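Local coordinates for uncharacterized protein (Pyrococcus abyssi, PDB 5IFF), which is a restriction DNA glycosylase, an enzyme that probably removes adenine bases from its recognition sequence and forms a tetramer on nonspecific double-stranded DNA, at residues S102-T114 with N122-E134. The protein carries 2 engineered substitutions. Sequence-based numbering, arbitrary orientation.
Sequences SYLEDKGIRREST and NIYEDVYPVAKKE
Arg110 and Val127 face each other as a hydrogen-bonded pair of two antiparallel strands, 110-114 and 122-134; Val127 N reaches Arg110 O at 2.8 Å. Two residues on, Glu112 and Glu125 exchange backbone bonds in the same way. From Arg110 CB the chain turns between the backbone N and the carbonyl carbon (chi1 71°) and lies across Val127: Arg110 CG rests 3.9 Å from Val127 CB, the extended chain carries on to NE, and Val127 CG1 sits over one guanidinium face. In the guanidinium plane, Arg110 NE and NH2 converge side-on on Glu112 OE2 (2.8 and 2.7 Å), while NH1 makes a salt bridge with Glu125 OE2 of the second subunit. On the other sheet face Arg111 bends at chi3, bringing NH2 near the Asp126 carboxylate in a salt bridge of doubtful exact geometry, OD1 being modelled too close to the guanidinium. A leucine in place of this arginine would probably leave Asp126 without this countercharge. Toward the helical turn, Ile109 CG1 lies over the Tyr128 ring, 4.0 Å from its centroid, and Leu104 CD1 packs on Pro129 CB. The backbone ladder thus joins the strands, and ion pairs, consistent with a charged, subunit-bridging sheet face, add to it.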
loop_
_atom_site.group_PDB
_atom_site.type_symbol
_atom_site.label_atom_id
_atom_site.label_comp_id
_atom_site.label_asym_id
_atom_site.label_seq_id
_atom_site.Cartn_x
_atom_site.Cartn_y
_atom_site.Cartn_z
ATOM N N SER A 102 28.018 -8.740 -22.709
ATOM C CA SER A 102 28.013 -9.151 -21.308
ATOM C C SER A 102 27.415 -8.017 -20.480
ATOM O O SER A 102 27.561 -6.851 -20.839
ATOM C CB SER A 102 29.426 -9.480 -20.841
ATOM O OG SER A 102 29.393 -9.788 -19.473
ATOM N N TYR A 103 26.735 -8.360 -19.391
ATOM C CA TYR A 103 25.878 -7.403 -18.695
ATOM C C TYR A 103 26.077 -7.458 -17.204
ATOM O O TYR A 103 26.496 -8.493 -16.674
ATOM C CB TYR A 103 24.401 -7.681 -19.026
ATOM C CG TYR A 103 24.190 -7.734 -20.528
ATOM C CD1 TYR A 103 24.040 -6.566 -21.263
ATOM C CD2 TYR A 103 24.181 -8.948 -21.209
ATOM C CE1 TYR A 103 23.889 -6.610 -22.686
ATOM C CE2 TYR A 103 24.003 -9.005 -22.580
ATOM C CZ TYR A 103 23.852 -7.825 -23.312
ATOM O OH TYR A 103 23.708 -7.852 -24.684
ATOM N N LEU A 104 25.708 -6.376 -16.527
ATOM C CA LEU A 104 25.792 -6.360 -15.076
ATOM C C LEU A 104 24.974 -7.507 -14.463
ATOM O O LEU A 104 25.465 -8.227 -13.591
ATOM C CB LEU A 104 25.323 -5.025 -14.533
ATOM C CG LEU A 104 25.676 -4.969 -13.036
ATOM C CD1 LEU A 104 27.185 -4.831 -12.816
ATOM C CD2 LEU A 104 24.884 -3.924 -12.354
ATOM N N GLU A 105 23.743 -7.710 -14.947
ATOM C CA GLU A 105 22.914 -8.841 -14.478
ATOM C C GLU A 105 23.615 -10.202 -14.613
ATOM O O GLU A 105 23.398 -11.070 -13.773
ATOM C CB GLU A 105 21.558 -8.867 -15.216
ATOM C CG GLU A 105 20.574 -7.825 -14.640
ATOM C CD GLU A 105 19.154 -7.938 -15.190
ATOM O OE1 GLU A 105 18.803 -9.029 -15.720
ATOM O OE2 GLU A 105 18.408 -6.929 -15.118
ATOM N N ASP A 106 24.489 -10.381 -15.609
ATOM C CA ASP A 106 25.240 -11.637 -15.732
ATOM C C ASP A 106 26.149 -11.953 -14.523
ATOM O O ASP A 106 26.457 -13.122 -14.260
ATOM C CB ASP A 106 26.106 -11.653 -16.979
ATOM C CG ASP A 106 25.291 -11.509 -18.288
ATOM O OD1 ASP A 106 24.054 -11.687 -18.275
ATOM O OD2 ASP A 106 25.915 -11.208 -19.331
ATOM N N LYS A 107 26.578 -10.918 -13.813
ATOM C CA LYS A 107 27.501 -11.061 -12.705
ATOM C C LYS A 107 26.789 -11.639 -11.510
ATOM O O LYS A 107 27.312 -12.506 -10.820
ATOM C CB LYS A 107 28.124 -9.717 -12.340
ATOM C CG LYS A 107 29.214 -9.298 -13.273
ATOM C CD LYS A 107 29.697 -7.896 -12.972
ATOM C CE LYS A 107 30.928 -7.932 -12.082
ATOM N NZ LYS A 107 32.129 -8.472 -12.793
ATOM N N GLY A 108 25.585 -11.156 -11.278
ATOM C CA GLY A 108 24.757 -11.680 -10.209
ATOM C C GLY A 108 25.307 -11.308 -8.846
ATOM O O GLY A 108 26.052 -10.342 -8.704
ATOM N N ILE A 109 24.950 -12.118 -7.856
ATOM C CA ILE A 109 25.287 -11.902 -6.457
ATOM C C ILE A 109 25.989 -13.136 -5.898
ATOM O O ILE A 109 25.498 -14.242 -6.088
ATOM C CB ILE A 109 24.007 -11.607 -5.672
ATOM C CG1 ILE A 109 23.480 -10.223 -6.072
ATOM C CG2 ILE A 109 24.241 -11.720 -4.188
ATOM C CD1 ILE A 109 21.966 -10.118 -6.258
ATOM N N ARG A 110 27.138 -12.983 -5.246
ATOM C CA ARG A 110 27.809 -14.157 -4.672
ATOM C C ARG A 110 27.916 -14.097 -3.126
ATOM O O ARG A 110 27.969 -13.017 -2.538
ATOM C CB ARG A 110 29.197 -14.323 -5.293
ATOM C CG ARG A 110 30.230 -13.281 -4.886
ATOM C CD ARG A 110 31.551 -13.522 -5.613
ATOM N NE ARG A 110 32.680 -12.815 -5.002
ATOM C CZ ARG A 110 33.109 -11.611 -5.377
ATOM N NH1 ARG A 110 32.495 -10.971 -6.361
ATOM N NH2 ARG A 110 34.148 -11.045 -4.767
ATOM N N ARG A 111 27.929 -15.257 -2.470
ATOM C CA ARG A 111 28.132 -15.277 -1.024
ATOM C C ARG A 111 29.516 -15.827 -0.733
ATOM O O ARG A 111 29.871 -16.903 -1.204
ATOM C CB ARG A 111 27.062 -16.101 -0.308
ATOM C CG ARG A 111 27.283 -16.152 1.225
ATOM C CD ARG A 111 26.326 -17.075 1.936
ATOM N NE ARG A 111 24.920 -16.676 1.851
ATOM C CZ ARG A 111 24.402 -15.597 2.423
ATOM N NH1 ARG A 111 23.110 -15.324 2.314
ATOM N NH2 ARG A 111 25.182 -14.778 3.103
ATOM N N GLU A 112 30.307 -15.070 0.021
ATOM C CA GLU A 112 31.664 -15.476 0.350
ATOM C C GLU A 112 31.732 -15.863 1.802
ATOM O O GLU A 112 31.136 -15.207 2.656
ATOM C CB GLU A 112 32.669 -14.359 0.071
ATOM C CG GLU A 112 32.865 -14.013 -1.409
ATOM C CD GLU A 112 34.100 -13.143 -1.648
ATOM O OE1 GLU A 112 34.774 -12.772 -0.661
ATOM O OE2 GLU A 112 34.398 -12.827 -2.820
ATOM N N SER A 113 32.448 -16.947 2.066
ATOM C CA SER A 113 32.758 -17.349 3.409
ATOM C C SER A 113 33.906 -16.509 3.909
ATOM O O SER A 113 34.765 -16.101 3.138
ATOM C CB SER A 113 33.124 -18.841 3.474
ATOM O OG SER A 113 34.318 -19.121 2.754
ATOM N N THR A 114 33.913 -16.246 5.206
ATOM C CA THR A 114 35.035 -15.593 5.853
ATOM C C THR A 114 35.534 -16.495 6.964
ATOM O O THR A 114 35.057 -17.619 7.135
ATOM C CB THR A 114 34.643 -14.240 6.442
ATOM O OG1 THR A 114 34.031 -14.455 7.719
ATOM C CG2 THR A 114 33.644 -13.533 5.529
ATOM N N ASN A 122 29.043 -18.109 12.462
ATOM C CA ASN A 122 29.877 -17.905 11.282
ATOM C C ASN A 122 29.424 -16.688 10.487
ATOM O O ASN A 122 28.230 -16.491 10.290
ATOM C CB ASN A 122 29.860 -19.133 10.382
ATOM C CG ASN A 122 30.689 -20.259 10.936
ATOM O OD1 ASN A 122 31.613 -20.033 11.712
ATOM N ND2 ASN A 122 30.375 -21.476 10.533
ATOM N N ILE A 123 30.390 -15.904 10.014
ATOM C CA ILE A 123 30.111 -14.696 9.256
ATOM C C ILE A 123 30.333 -14.992 7.776
ATOM O O ILE A 123 31.381 -15.540 7.399
ATOM C CB ILE A 123 31.008 -13.498 9.736
ATOM C CG1 ILE A 123 30.627 -13.065 11.158
ATOM C CG2 ILE A 123 30.915 -12.301 8.785
ATOM C CD1 ILE A 123 29.147 -12.657 11.308
ATOM N N TYR A 124 29.336 -14.668 6.962
ATOM C CA TYR A 124 29.450 -14.724 5.500
ATOM C C TYR A 124 29.299 -13.308 4.973
ATOM O O TYR A 124 28.898 -12.412 5.712
ATOM C CB TYR A 124 28.393 -15.639 4.869
ATOM C CG TYR A 124 28.599 -17.095 5.225
ATOM C CD1 TYR A 124 29.288 -17.948 4.375
ATOM C CD2 TYR A 124 28.138 -17.607 6.445
ATOM C CE1 TYR A 124 29.494 -19.282 4.717
ATOM C CE2 TYR A 124 28.337 -18.929 6.794
ATOM C CZ TYR A 124 29.015 -19.762 5.927
ATOM O OH TYR A 124 29.219 -21.084 6.259
ATOM N N GLU A 125 29.638 -13.098 3.706
ATOM C CA GLU A 125 29.421 -11.795 3.094
ATOM C C GLU A 125 28.660 -11.973 1.780
ATOM O O GLU A 125 29.078 -12.761 0.940
ATOM C CB GLU A 125 30.764 -11.083 2.879
ATOM C CG GLU A 125 31.315 -10.400 4.126
ATOM C CD GLU A 125 32.741 -9.809 3.956
ATOM O OE1 GLU A 125 33.485 -10.220 3.036
ATOM O OE2 GLU A 125 33.115 -8.926 4.760
ATOM N N ASP A 126 27.521 -11.292 1.622
ATOM C CA ASP A 126 26.817 -11.263 0.336
ATOM C C ASP A 126 27.335 -10.078 -0.490
ATOM O O ASP A 126 27.419 -8.958 0.022
ATOM C CB ASP A 126 25.306 -11.165 0.529
ATOM C CG ASP A 126 24.692 -12.487 0.960
ATOM O OD1 ASP A 126 25.255 -13.542 0.587
ATOM O OD2 ASP A 126 23.649 -12.470 1.650
ATOM N N VAL A 127 27.661 -10.317 -1.764
ATOM C CA VAL A 127 28.445 -9.348 -2.526
ATOM C C VAL A 127 27.685 -8.969 -3.804
ATOM O O VAL A 127 27.436 -9.829 -4.649
ATOM C CB VAL A 127 29.862 -9.893 -2.895
ATOM C CG1 VAL A 127 30.743 -8.781 -3.421
ATOM C CG2 VAL A 127 30.536 -10.572 -1.685
ATOM N N TYR A 128 27.285 -7.702 -3.886
ATOM C CA TYR A 128 26.486 -7.168 -4.994
ATOM C C TYR A 128 27.341 -6.306 -5.927
ATOM O O TYR A 128 28.019 -5.385 -5.467
ATOM C CB TYR A 128 25.346 -6.304 -4.475
ATOM C CG TYR A 128 24.260 -7.023 -3.732
ATOM C CD1 TYR A 128 24.481 -7.540 -2.450
ATOM C CD2 TYR A 128 22.996 -7.161 -4.290
ATOM C CE1 TYR A 128 23.474 -8.198 -1.768
ATOM C CE2 TYR A 128 21.984 -7.813 -3.610
ATOM C CZ TYR A 128 22.232 -8.324 -2.346
ATOM O OH TYR A 128 21.222 -8.963 -1.676
ATOM N N PRO A 129 27.287 -6.575 -7.244
ATOM C CA PRO A 129 28.103 -5.779 -8.167
ATOM C C PRO A 129 27.440 -4.424 -8.441
ATOM O O PRO A 129 26.210 -4.349 -8.590
ATOM C CB PRO A 129 28.144 -6.651 -9.431
ATOM C CG PRO A 129 26.752 -7.235 -9.461
ATOM C CD PRO A 129 26.382 -7.479 -7.969
ATOM N N VAL A 130 28.246 -3.369 -8.492
ATOM C CA VAL A 130 27.782 -2.039 -8.829
ATOM C C VAL A 130 28.617 -1.463 -9.977
ATOM O O VAL A 130 29.841 -1.512 -9.934
ATOM C CB VAL A 130 27.875 -1.129 -7.601
ATOM C CG1 VAL A 130 27.513 0.304 -7.925
ATOM C CG2 VAL A 130 26.963 -1.673 -6.473
ATOM N N ALA A 131 27.960 -0.953 -11.017
ATOM C CA ALA A 131 28.706 -0.270 -12.089
ATOM C C ALA A 131 28.539 1.217 -11.874
ATOM O O ALA A 131 27.427 1.685 -11.620
ATOM C CB ALA A 131 28.186 -0.677 -13.495
ATOM N N LYS A 132 29.609 1.990 -12.012
ATOM C CA LYS A 132 29.462 3.414 -11.730
ATOM C C LYS A 132 30.393 4.261 -12.631
ATOM O O LYS A 132 31.519 3.870 -12.891
ATOM C CB LYS A 132 29.737 3.663 -10.229
ATOM C CG LYS A 132 29.602 5.094 -9.752
ATOM C CD LYS A 132 30.033 5.236 -8.255
ATOM C CE LYS A 132 30.581 6.630 -7.975
ATOM N NZ LYS A 132 30.738 7.027 -6.529
ATOM N N LYS A 133 29.913 5.402 -13.099
ATOM C CA LYS A 133 30.760 6.297 -13.916
ATOM C C LYS A 133 30.549 7.715 -13.437
ATOM O O LYS A 133 29.413 8.092 -13.104
ATOM C CB LYS A 133 30.387 6.178 -15.420
ATOM C CG LYS A 133 31.338 6.947 -16.360
ATOM C CD LYS A 133 30.890 6.772 -17.828
ATOM C CE LYS A 133 31.174 5.371 -18.358
ATOM N NZ LYS A 133 31.295 5.357 -19.867
ATOM N N GLU A 134 31.600 8.525 -13.435
ATOM C CA GLU A 134 31.457 9.911 -12.993
ATOM C C GLU A 134 31.726 10.859 -14.154
ATOM O O GLU A 134 32.710 10.685 -14.860
ATOM C CB GLU A 134 32.412 10.225 -11.827
ATOM C CG GLU A 134 32.310 11.684 -11.416
ATOM C CD GLU A 134 33.334 12.101 -10.323
ATOM O OE1 GLU A 134 33.914 11.216 -9.653
ATOM O OE2 GLU A 134 33.530 13.322 -10.154
#